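Local coordinates for protein beta-Lactamase/D-Alanine Carboxypeptidase (Pseudomonas syringae pv. tomato, PDB 5EVI) that probably hydrolyses the beta-lactam ring of antibiotics to a substituted beta-amino acid, as a class C beta-lactamase that confers antibiotic resistance, at residues T14-E19 and Q43-G48; T150-A155 and A274-P279; Y203-N208 and P213-P218. All blocks are in the same frame, centred on the assembly; numbering follows the deposited sequence.

Contact 1: residues T14-E19 and Q43-G48; sequences TLVQTE and QFYNYG. With SO4 (sulfate ion), chain O.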
loop_
_atom_site.group_PDB
_atom_site.type_symbol
_atom_site.label_atom_id
_atom_site.label_comp_id
_atom_site.label_asym_id
_atom_site.label_seq_id
_atom_site.Cartn_x
_atom_site.Cartn_y
_atom_site.Cartn_z
ATOM N N THR D 14 -28.412 -1.790 -0.289
ATOM C CA THR D 14 -28.951 -1.078 -1.451
ATOM C C THR D 14 -28.152 0.194 -1.757
ATOM O O THR D 14 -27.860 0.466 -2.915
ATOM C CB THR D 14 -30.443 -0.748 -1.274
ATOM O OG1 THR D 14 -30.648 -0.129 0.001
ATOM C CG2 THR D 14 -31.274 -2.025 -1.358
ATOM N N LEU D 15 -27.786 0.947 -0.721
ATOM C CA LEU D 15 -26.944 2.136 -0.898
ATOM C C LEU D 15 -25.589 1.807 -1.549
ATOM O O LEU D 15 -25.190 2.468 -2.503
ATOM C CB LEU D 15 -26.720 2.853 0.432
ATOM C CG LEU D 15 -27.926 3.573 1.052
ATOM C CD1 LEU D 15 -27.659 3.905 2.512
ATOM C CD2 LEU D 15 -28.287 4.828 0.267
ATOM N N VAL D 16 -24.896 0.787 -1.046
ATOM C CA VAL D 16 -23.576 0.430 -1.595
ATOM C C VAL D 16 -23.747 -0.006 -3.046
ATOM O O VAL D 16 -22.994 0.422 -3.910
ATOM C CB VAL D 16 -22.839 -0.662 -0.777
ATOM C CG1 VAL D 16 -21.520 -1.046 -1.451
ATOM C CG2 VAL D 16 -22.565 -0.190 0.647
ATOM N N GLN D 17 -24.776 -0.815 -3.303
ATOM C CA GLN D 17 -25.096 -1.268 -4.646
ATOM C C GLN D 17 -25.272 -0.103 -5.610
ATOM O O GLN D 17 -24.668 -0.088 -6.687
ATOM C CB GLN D 17 -26.374 -2.102 -4.625
ATOM C CG GLN D 17 -26.730 -2.757 -5.947
ATOM C CD GLN D 17 -27.899 -3.696 -5.790
ATOM O OE1 GLN D 17 -28.963 -3.302 -5.307
ATOM N NE2 GLN D 17 -27.702 -4.948 -6.168
ATOM N N THR D 18 -26.087 0.874 -5.210
ATOM C CA THR D 18 -26.343 2.059 -6.041
ATOM C C THR D 18 -25.027 2.758 -6.384
ATOM O O THR D 18 -24.715 2.929 -7.561
ATOM C CB THR D 18 -27.321 3.046 -5.356
ATOM O OG1 THR D 18 -28.581 2.390 -5.153
ATOM C CG2 THR D 18 -27.529 4.302 -6.205
ATOM N N GLU D 19 -24.249 3.102 -5.353
ATOM C CA GLU D 19 -22.979 3.823 -5.536
ATOM C C GLU D 19 -21.957 2.997 -6.329
ATOM O O GLU D 19 -21.213 3.550 -7.142
ATOM C CB GLU D 19 -22.334 4.213 -4.198
ATOM C CG GLU D 19 -23.180 5.022 -3.227
ATOM C CD GLU D 19 -23.404 6.477 -3.612
ATOM O OE1 GLU D 19 -23.958 7.209 -2.772
ATOM O OE2 GLU D 19 -23.058 6.903 -4.728
ATOM N N GLN D 43 -18.694 -6.727 6.416
ATOM C CA GLN D 43 -19.703 -6.850 5.371
ATOM C C GLN D 43 -18.982 -6.876 4.028
ATOM O O GLN D 43 -17.973 -6.183 3.842
ATOM C CB GLN D 43 -20.688 -5.680 5.421
ATOM C CG GLN D 43 -21.433 -5.513 6.745
ATOM C CD GLN D 43 -22.560 -6.523 6.945
ATOM O OE1 GLN D 43 -22.348 -7.734 6.917
ATOM N NE2 GLN D 43 -23.770 -6.018 7.164
ATOM N N PHE D 44 -19.505 -7.670 3.096
ATOM C CA PHE D 44 -18.902 -7.820 1.767
ATOM C C PHE D 44 -19.903 -7.558 0.654
ATOM O O PHE D 44 -21.074 -7.934 0.760
ATOM C CB PHE D 44 -18.309 -9.211 1.606
ATOM C CG PHE D 44 -17.170 -9.488 2.540
ATOM C CD1 PHE D 44 -15.880 -9.062 2.225
ATOM C CD2 PHE D 44 -17.383 -10.159 3.744
ATOM C CE1 PHE D 44 -14.825 -9.313 3.086
ATOM C CE2 PHE D 44 -16.328 -10.411 4.608
ATOM C CZ PHE D 44 -15.046 -9.990 4.277
ATOM N N TYR D 45 -19.422 -6.909 -0.402
ATOM C CA TYR D 45 -20.223 -6.516 -1.550
ATOM C C TYR D 45 -19.417 -6.797 -2.801
ATOM O O TYR D 45 -18.358 -6.206 -2.998
ATOM C CB TYR D 45 -20.552 -5.027 -1.485
ATOM C CG TYR D 45 -21.244 -4.653 -0.217
ATOM C CD1 TYR D 45 -22.606 -4.854 -0.075
ATOM C CD2 TYR D 45 -20.532 -4.142 0.865
ATOM C CE1 TYR D 45 -23.251 -4.544 1.101
ATOM C CE2 TYR D 45 -21.176 -3.815 2.047
ATOM C CZ TYR D 45 -22.538 -4.015 2.158
ATOM O OH TYR D 45 -23.183 -3.694 3.328
ATOM N N ASN D 46 -19.913 -7.711 -3.625
ATOM C CA ASN D 46 -19.235 -8.110 -4.844
ATOM C C ASN D 46 -20.161 -7.932 -6.042
ATOM O O ASN D 46 -21.359 -8.224 -5.957
ATOM C CB ASN D 46 -18.750 -9.547 -4.719
ATOM C CG ASN D 46 -17.738 -9.724 -3.592
ATOM O OD1 ASN D 46 -16.614 -9.251 -3.690
ATOM N ND2 ASN D 46 -18.132 -10.414 -2.520
ATOM N N TYR D 47 -19.598 -7.425 -7.141
ATOM C CA TYR D 47 -20.341 -7.120 -8.364
ATOM C C TYR D 47 -19.514 -7.500 -9.588
ATOM O O TYR D 47 -18.283 -7.365 -9.584
ATOM C CB TYR D 47 -20.671 -5.627 -8.403
ATOM C CG TYR D 47 -21.313 -5.144 -7.122
ATOM C CD1 TYR D 47 -22.631 -5.480 -6.816
ATOM C CD2 TYR D 47 -20.588 -4.402 -6.187
ATOM C CE1 TYR D 47 -23.221 -5.062 -5.626
ATOM C CE2 TYR D 47 -21.168 -3.984 -5.000
ATOM C CZ TYR D 47 -22.486 -4.309 -4.729
ATOM O OH TYR D 47 -23.057 -3.900 -3.549
ATOM N N GLY D 48 -20.192 -8.000 -10.618
ATOM C CA GLY D 48 -19.553 -8.285 -11.901
ATOM C C GLY D 48 -18.711 -9.545 -11.891
ATOM O O GLY D 48 -18.809 -10.387 -10.975
HETATM S S SO4 O . -23.665 -8.528 -10.990
HETATM O O1 SO4 O . -23.458 -7.240 -10.295
HETATM O O2 SO4 O . -25.100 -8.881 -10.934
HETATM O O3 SO4 O . -23.231 -8.410 -12.403
HETATM O O4 SO4 O . -22.866 -9.582 -10.327
#
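Val16 meets two tyrosines of strand 43-48, Tyr45 and Tyr47. Its CG1 lies over one face of the Tyr45 ring, 4.1 Å from the centroid, in a CH-pi contact. It is placed off-centre, toward the rim, and is 3.8 Å from Tyr45 CG. The other methyl, CG2, reaches the far half of the same ring, 4.1 Å from Tyr45 CZ. Both methyls therefore follow the ring from its root to its hydroxyl end. Val16 has CG1 anti to the backbone N (chi1 176°), which turns both branches onto the strand. These residues join helix 9-20 to an outermost strand of the antiparallel sheet in the mixed helix-and-sheet (alpha-beta) fold of this family. The short segment axes are 9.7 Å apart and cross at -35°. Ile34 on strand 31-38 and Ile359 on helix 349-363 also pack on Val16. Tyr47 points its hydroxyl at the helix. Its OH is 3.5 Å from Gln17 CA and 3.9 Å from Val16 CG1. Tyr45 OH is instead hydrogen-bonded to Asp13, one turn earlier in the helix. A sulfate ion sits at the Tyr47 ring edge, and Gly48 N donates to its O4 at 3.1 Å.

Contact 2: residues T150-A155 and A274-P279; sequences THRTYA and AWEQYP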
loop_
_atom_site.group_PDB
_atom_site.type_symbol
_atom_site.label_atom_id
_atom_site.label_comp_id
_atom_site.label_asym_id
_atom_site.label_seq_id
_atom_site.Cartn_x
_atom_site.Cartn_y
_atom_site.Cartn_z
ATOM N N THR D 150 13.489 17.258 2.869
ATOM C CA THR D 150 13.134 18.600 2.413
ATOM C C THR D 150 12.098 18.558 1.310
ATOM O O THR D 150 11.343 19.506 1.131
ATOM C CB THR D 150 14.372 19.372 1.940
ATOM O OG1 THR D 150 14.966 18.702 0.830
ATOM C CG2 THR D 150 15.402 19.455 3.060
ATOM N N HIS D 151 12.065 17.460 0.554
ATOM C CA HIS D 151 11.050 17.272 -0.480
ATOM C C HIS D 151 10.566 15.825 -0.478
ATOM O O HIS D 151 11.155 14.966 0.195
ATOM C CB HIS D 151 11.588 17.670 -1.858
ATOM C CG HIS D 151 11.983 19.115 -1.975
ATOM N ND1 HIS D 151 13.155 19.617 -1.445
ATOM C CD2 HIS D 151 11.370 20.158 -2.582
ATOM C CE1 HIS D 151 13.245 20.905 -1.718
ATOM N NE2 HIS D 151 12.175 21.260 -2.409
ATOM N N ARG D 152 9.481 15.582 -1.209
ATOM C CA ARG D 152 8.846 14.267 -1.288
ATOM C C ARG D 152 8.577 13.902 -2.751
ATOM O O ARG D 152 7.838 14.610 -3.446
ATOM C CB ARG D 152 7.556 14.269 -0.473
ATOM C CG ARG D 152 6.933 12.879 -0.217
ATOM C CD ARG D 152 5.986 12.492 -1.334
ATOM N NE ARG D 152 5.013 11.466 -0.949
ATOM C CZ ARG D 152 4.042 11.017 -1.749
ATOM N NH1 ARG D 152 3.881 11.503 -2.981
ATOM N NH2 ARG D 152 3.212 10.076 -1.302
ATOM N N THR D 153 9.160 12.780 -3.176
ATOM C CA THR D 153 9.074 12.283 -4.538
ATOM C C THR D 153 8.728 10.797 -4.465
ATOM O O THR D 153 9.566 9.956 -4.172
ATOM C CB THR D 153 10.400 12.550 -5.275
ATOM O OG1 THR D 153 10.694 13.936 -5.139
ATOM C CG2 THR D 153 10.328 12.212 -6.750
ATOM N N TYR D 154 7.459 10.500 -4.689
ATOM C CA TYR D 154 6.959 9.115 -4.657
ATOM C C TYR D 154 7.759 8.278 -5.663
ATOM O O TYR D 154 7.862 8.669 -6.820
ATOM C CB TYR D 154 5.491 9.110 -5.032
ATOM C CG TYR D 154 4.790 7.794 -4.857
ATOM C CD1 TYR D 154 4.240 7.451 -3.627
ATOM C CD2 TYR D 154 4.630 6.903 -5.929
ATOM C CE1 TYR D 154 3.566 6.261 -3.446
ATOM C CE2 TYR D 154 3.949 5.702 -5.760
ATOM C CZ TYR D 154 3.422 5.384 -4.512
ATOM O OH TYR D 154 2.744 4.196 -4.319
ATOM N N ALA D 155 8.353 7.167 -5.234
ATOM C CA ALA D 155 9.138 6.331 -6.158
ATOM C C ALA D 155 9.200 4.832 -5.807
ATOM O O ALA D 155 9.241 4.465 -4.634
ATOM C CB ALA D 155 10.552 6.907 -6.296
ATOM N N ALA D 274 5.029 4.389 3.985
ATOM C CA ALA D 274 4.144 3.959 2.890
ATOM C C ALA D 274 2.680 4.461 3.048
ATOM O O ALA D 274 2.135 5.052 2.111
ATOM C CB ALA D 274 4.223 2.451 2.655
ATOM N N TRP D 275 2.044 4.255 4.207
ATOM C CA TRP D 275 0.732 4.866 4.458
ATOM C C TRP D 275 0.767 6.406 4.334
ATOM O O TRP D 275 1.804 7.048 4.541
ATOM C CB TRP D 275 0.169 4.489 5.832
ATOM C CG TRP D 275 -0.126 3.047 6.058
ATOM C CD1 TRP D 275 0.548 2.189 6.880
ATOM C CD2 TRP D 275 -1.205 2.300 5.505
ATOM N NE1 TRP D 275 -0.042 0.944 6.857
ATOM C CE2 TRP D 275 -1.126 0.991 6.028
ATOM C CE3 TRP D 275 -2.251 2.615 4.624
ATOM C CZ2 TRP D 275 -2.050 -0.005 5.697
ATOM C CZ3 TRP D 275 -3.162 1.616 4.294
ATOM C CH2 TRP D 275 -3.038 0.324 4.809
ATOM N N GLU D 276 -0.376 6.962 3.946
ATOM C CA GLU D 276 -0.632 8.393 3.901
ATOM C C GLU D 276 -1.878 8.665 4.717
ATOM O O GLU D 276 -2.817 7.849 4.690
ATOM C CB GLU D 276 -0.833 8.827 2.441
ATOM C CG GLU D 276 0.368 8.446 1.583
ATOM C CD GLU D 276 0.315 8.921 0.144
ATOM O OE1 GLU D 276 -0.653 9.609 -0.273
ATOM O OE2 GLU D 276 1.269 8.577 -0.589
ATOM N N GLN D 277 -1.903 9.785 5.453
ATOM C CA GLN D 277 -3.062 10.087 6.318
ATOM C C GLN D 277 -3.431 11.552 6.365
ATOM O O GLN D 277 -2.645 12.428 5.993
ATOM C CB GLN D 277 -2.834 9.576 7.755
ATOM C CG GLN D 277 -1.846 10.402 8.571
ATOM C CD GLN D 277 -1.532 9.849 9.956
ATOM O OE1 GLN D 277 -1.480 10.607 10.955
ATOM N NE2 GLN D 277 -1.263 8.570 10.028
ATOM N N TYR D 278 -4.633 11.804 6.869
ATOM C CA TYR D 278 -5.210 13.144 6.923
ATOM C C TYR D 278 -5.849 13.331 8.298
ATOM O O TYR D 278 -6.641 12.489 8.733
ATOM C CB TYR D 278 -6.249 13.336 5.811
ATOM C CG TYR D 278 -5.687 13.065 4.433
ATOM C CD1 TYR D 278 -5.164 14.092 3.665
ATOM C CD2 TYR D 278 -5.648 11.762 3.904
ATOM C CE1 TYR D 278 -4.625 13.855 2.410
ATOM C CE2 TYR D 278 -5.095 11.511 2.656
ATOM C CZ TYR D 278 -4.585 12.561 1.907
ATOM O OH TYR D 278 -4.026 12.341 0.664
ATOM N N PRO D 279 -5.505 14.430 8.986
ATOM C CA PRO D 279 -6.055 14.643 10.306
ATOM C C PRO D 279 -7.510 15.104 10.280
ATOM O O PRO D 279 -7.934 15.809 9.369
ATOM C CB PRO D 279 -5.152 15.731 10.894
ATOM C CG PRO D 279 -4.720 16.518 9.706
ATOM C CD PRO D 279 -4.537 15.488 8.621
#
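A bend at chi2 (-89°) turns the Arg152 guanidinium toward Glu276, whose chain runs extended beyond CG (chi2 -176°). They meet in a buried salt bridge in the large antiparallel sheet of the beta-lactamase fold, between residues on strands 151-152 and 276-278. The strands are not neighbours, so only side chains span the gap. Arg152 NH2 lies 2.6 Å from Glu276 OE2. The carboxylate oxygen comes in at the guanidinium edge, in its plane. The two flat groups are turned 68° apart, and one oxygen makes the close contact. Glu276 OE1 stays 4.0 Å from Arg152 NH2. That nitrogen also donates to Gln271 on strand 269-271, so it is gripped from two strands. His116 and Met269 pack on Arg152. The neighbouring Tyr154 belongs to a set consistent with the active site of a class C enzyme. Its hydroxyl is hydrogen-bonded to Ser68, Lys71 and Lys318, and a sulfate ion lies close by. Glu276 OE2 comes obliquely to this ring, 4.3 Å from Tyr154 CE1.

Contact 3: residues Y203-N208 and P213-P218; sequences YAQGYN and PVRVNP. With EDO (1,2-ethanediol), chain Q.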
loop_
_atom_site.group_PDB
_atom_site.type_symbol
_atom_site.label_atom_id
_atom_site.label_comp_id
_atom_site.label_asym_id
_atom_site.label_seq_id
_atom_site.Cartn_x
_atom_site.Cartn_y
_atom_site.Cartn_z
ATOM N N TYR D 203 -7.542 -15.877 -9.461
ATOM C CA TYR D 203 -6.872 -14.674 -9.966
ATOM C C TYR D 203 -7.741 -13.988 -11.039
ATOM O O TYR D 203 -8.051 -14.572 -12.083
ATOM C CB TYR D 203 -5.487 -15.050 -10.533
ATOM C CG TYR D 203 -4.445 -13.949 -10.666
ATOM C CD1 TYR D 203 -3.120 -14.278 -10.948
ATOM C CD2 TYR D 203 -4.756 -12.589 -10.511
ATOM C CE1 TYR D 203 -2.140 -13.300 -11.084
ATOM C CE2 TYR D 203 -3.780 -11.607 -10.649
ATOM C CZ TYR D 203 -2.475 -11.968 -10.926
ATOM O OH TYR D 203 -1.502 -11.008 -11.077
ATOM N N ALA D 204 -8.144 -12.751 -10.768
ATOM C CA ALA D 204 -8.945 -11.969 -11.709
ATOM C C ALA D 204 -8.112 -11.542 -12.921
ATOM O O ALA D 204 -6.890 -11.453 -12.844
ATOM C CB ALA D 204 -9.516 -10.741 -11.018
ATOM N N GLN D 205 -8.785 -11.287 -14.038
ATOM C CA GLN D 205 -8.135 -10.698 -15.207
ATOM C C GLN D 205 -8.247 -9.176 -15.099
ATOM O O GLN D 205 -9.338 -8.658 -14.842
ATOM C CB GLN D 205 -8.812 -11.197 -16.491
ATOM C CG GLN D 205 -8.116 -10.777 -17.777
ATOM C CD GLN D 205 -6.723 -11.368 -17.920
ATOM O OE1 GLN D 205 -6.568 -12.553 -18.200
ATOM N NE2 GLN D 205 -5.705 -10.543 -17.741
ATOM N N GLY D 206 -7.127 -8.468 -15.266
ATOM C CA GLY D 206 -7.131 -7.006 -15.356
ATOM C C GLY D 206 -7.481 -6.558 -16.767
ATOM O O GLY D 206 -7.248 -7.293 -17.732
ATOM N N TYR D 207 -8.047 -5.361 -16.888
ATOM C CA TYR D 207 -8.442 -4.819 -18.188
ATOM C C TYR D 207 -7.857 -3.435 -18.359
ATOM O O TYR D 207 -8.056 -2.569 -17.501
ATOM C CB TYR D 207 -9.958 -4.813 -18.316
ATOM C CG TYR D 207 -10.463 -6.224 -18.406
ATOM C CD1 TYR D 207 -10.439 -6.918 -19.629
ATOM C CD2 TYR D 207 -10.874 -6.907 -17.269
ATOM C CE1 TYR D 207 -10.864 -8.239 -19.713
ATOM C CE2 TYR D 207 -11.297 -8.221 -17.344
ATOM C CZ TYR D 207 -11.289 -8.881 -18.558
ATOM O OH TYR D 207 -11.700 -10.179 -18.589
ATOM N N ASN D 208 -7.143 -3.234 -19.468
ATOM C CA ASN D 208 -6.370 -1.999 -19.679
ATOM C C ASN D 208 -7.246 -0.879 -20.244
ATOM O O ASN D 208 -8.482 -1.027 -20.302
ATOM C CB ASN D 208 -5.106 -2.290 -20.531
ATOM C CG ASN D 208 -5.420 -2.558 -22.002
ATOM O OD1 ASN D 208 -6.498 -2.229 -22.476
ATOM N ND2 ASN D 208 -4.459 -3.154 -22.732
ATOM N N PRO D 213 -7.421 -7.691 -21.950
ATOM C CA PRO D 213 -6.920 -8.369 -20.756
ATOM C C PRO D 213 -5.414 -8.181 -20.540
ATOM O O PRO D 213 -4.642 -8.234 -21.500
ATOM C CB PRO D 213 -7.268 -9.841 -21.007
ATOM C CG PRO D 213 -7.347 -9.975 -22.480
ATOM C CD PRO D 213 -7.823 -8.651 -22.998
ATOM N N VAL D 214 -5.020 -7.955 -19.285
ATOM C CA VAL D 214 -3.614 -7.763 -18.922
ATOM C C VAL D 214 -3.350 -8.071 -17.441
ATOM O O VAL D 214 -4.202 -7.830 -16.582
ATOM C CB VAL D 214 -3.152 -6.316 -19.233
ATOM C CG1 VAL D 214 -3.803 -5.305 -18.286
ATOM C CG2 VAL D 214 -1.633 -6.200 -19.193
ATOM N N ARG D 215 -2.159 -8.599 -17.167
ATOM C CA ARG D 215 -1.642 -8.756 -15.808
ATOM C C ARG D 215 -0.208 -8.234 -15.771
ATOM O O ARG D 215 0.449 -8.149 -16.810
ATOM C CB ARG D 215 -1.687 -10.223 -15.377
ATOM C CG ARG D 215 -3.089 -10.773 -15.162
ATOM C CD ARG D 215 -3.031 -12.166 -14.559
ATOM N NE ARG D 215 -4.357 -12.708 -14.255
ATOM C CZ ARG D 215 -5.129 -13.412 -15.090
ATOM N NH1 ARG D 215 -4.747 -13.692 -16.336
ATOM N NH2 ARG D 215 -6.314 -13.846 -14.671
ATOM N N VAL D 216 0.265 -7.892 -14.573
ATOM C CA VAL D 216 1.591 -7.274 -14.400
ATOM C C VAL D 216 2.729 -8.140 -14.932
ATOM O O VAL D 216 2.663 -9.370 -14.878
ATOM C CB VAL D 216 1.912 -6.897 -12.924
ATOM C CG1 VAL D 216 1.067 -5.714 -12.480
ATOM C CG2 VAL D 216 1.764 -8.082 -11.967
ATOM N N ASN D 217 3.757 -7.478 -15.455
ATOM C CA ASN D 217 4.985 -8.147 -15.880
ATOM C C ASN D 217 5.949 -8.259 -14.704
ATOM O O ASN D 217 5.811 -7.525 -13.717
ATOM C CB ASN D 217 5.656 -7.377 -17.022
ATOM C CG ASN D 217 4.910 -7.512 -18.335
ATOM O OD1 ASN D 217 4.569 -8.617 -18.756
ATOM N ND2 ASN D 217 4.664 -6.386 -18.996
ATOM N N PRO D 218 6.936 -9.172 -14.803
ATOM C CA PRO D 218 8.002 -9.171 -13.798
ATOM C C PRO D 218 8.896 -7.941 -13.957
ATOM O O PRO D 218 8.824 -7.239 -14.967
ATOM C CB PRO D 218 8.774 -10.463 -14.096
ATOM C CG PRO D 218 8.522 -10.729 -15.540
ATOM C CD PRO D 218 7.127 -10.241 -15.804
HETATM C C1 EDO Q . -8.821 -16.592 -17.574
HETATM O O1 EDO Q . -9.382 -15.910 -16.451
HETATM C C2 EDO Q . -7.513 -15.916 -17.969
HETATM O O2 EDO Q . -6.763 -15.594 -16.794
HETATM O O HOH W 1 -2.930 -12.633 -17.853
#
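Val214 N donates to Gly206 O at 2.8 Å (N-H...O angle 155°), and the Arg215 side chain grips the backbone just before the first strand. The two residues of the backbone bond form the antiparallel hydrogen-bonded pair of a small beta hairpin, strands 206-207 and 213-214. Tyr207 and Pro213 form its non-hydrogen-bonded pair. Arg215 NH2 donates to Tyr203 O at 3.2 Å. That carbonyl oxygen lies near the guanidinium plane, but the donor stands above the carbonyl plane. NE and NH2 make further weak bonds to Ala204 O. A 1,2-ethanediol molecule at the guanidinium edge accepts from both terminal nitrogens, with O2 2.8 Å from Arg215 NH2. A water accepts from Arg215 NH1 at 2.6 Å.

The Arg215 chain is extended from CG to NE and slides past Tyr203 in the opposite direction. This sets NE over the ring centre, 3.6 Å above its plane. The guanidinium (CZ) makes a cation-pi contact and CD a CH-pi contact, both over the ring face, with the planes 63° apart. The Tyr203 hydroxyl is bonded to Glu65. Gln205 bends at chi2 (64°) and sets its amide over one guanidinium face, tilted and offset toward the rim. Its CG rests 3.5 Å from Pro213 CB. Tyr207 CE1 packs 4.1 Å from the same Pro213 CB. At the turn end, Asn208 CB touches Val214 CG1 at 4.0 Å.

From the N terminus, helix 9-20 leads through a short helix to strand 31-38, and strand 43-48 then comes back beside the helix. Contact 1 closes this first short loop and ties the helix to one outer edge of the large sheet. The chain completes it before contact 2 opens. Contact 2 closes a much longer loop, of 118 residues, and joins the opposite edge strand, 151-152, to strand 276-278 of the same sheet. Contact 3 is nested inside that loop. It closes the separate hairpin 206-207/213-214, outside the large sheet, with four residues between its segments. Contacts 2 and 3 lie on opposite sides of the chain centre, with centres about 27 Å apart. None of the three contacts touches another.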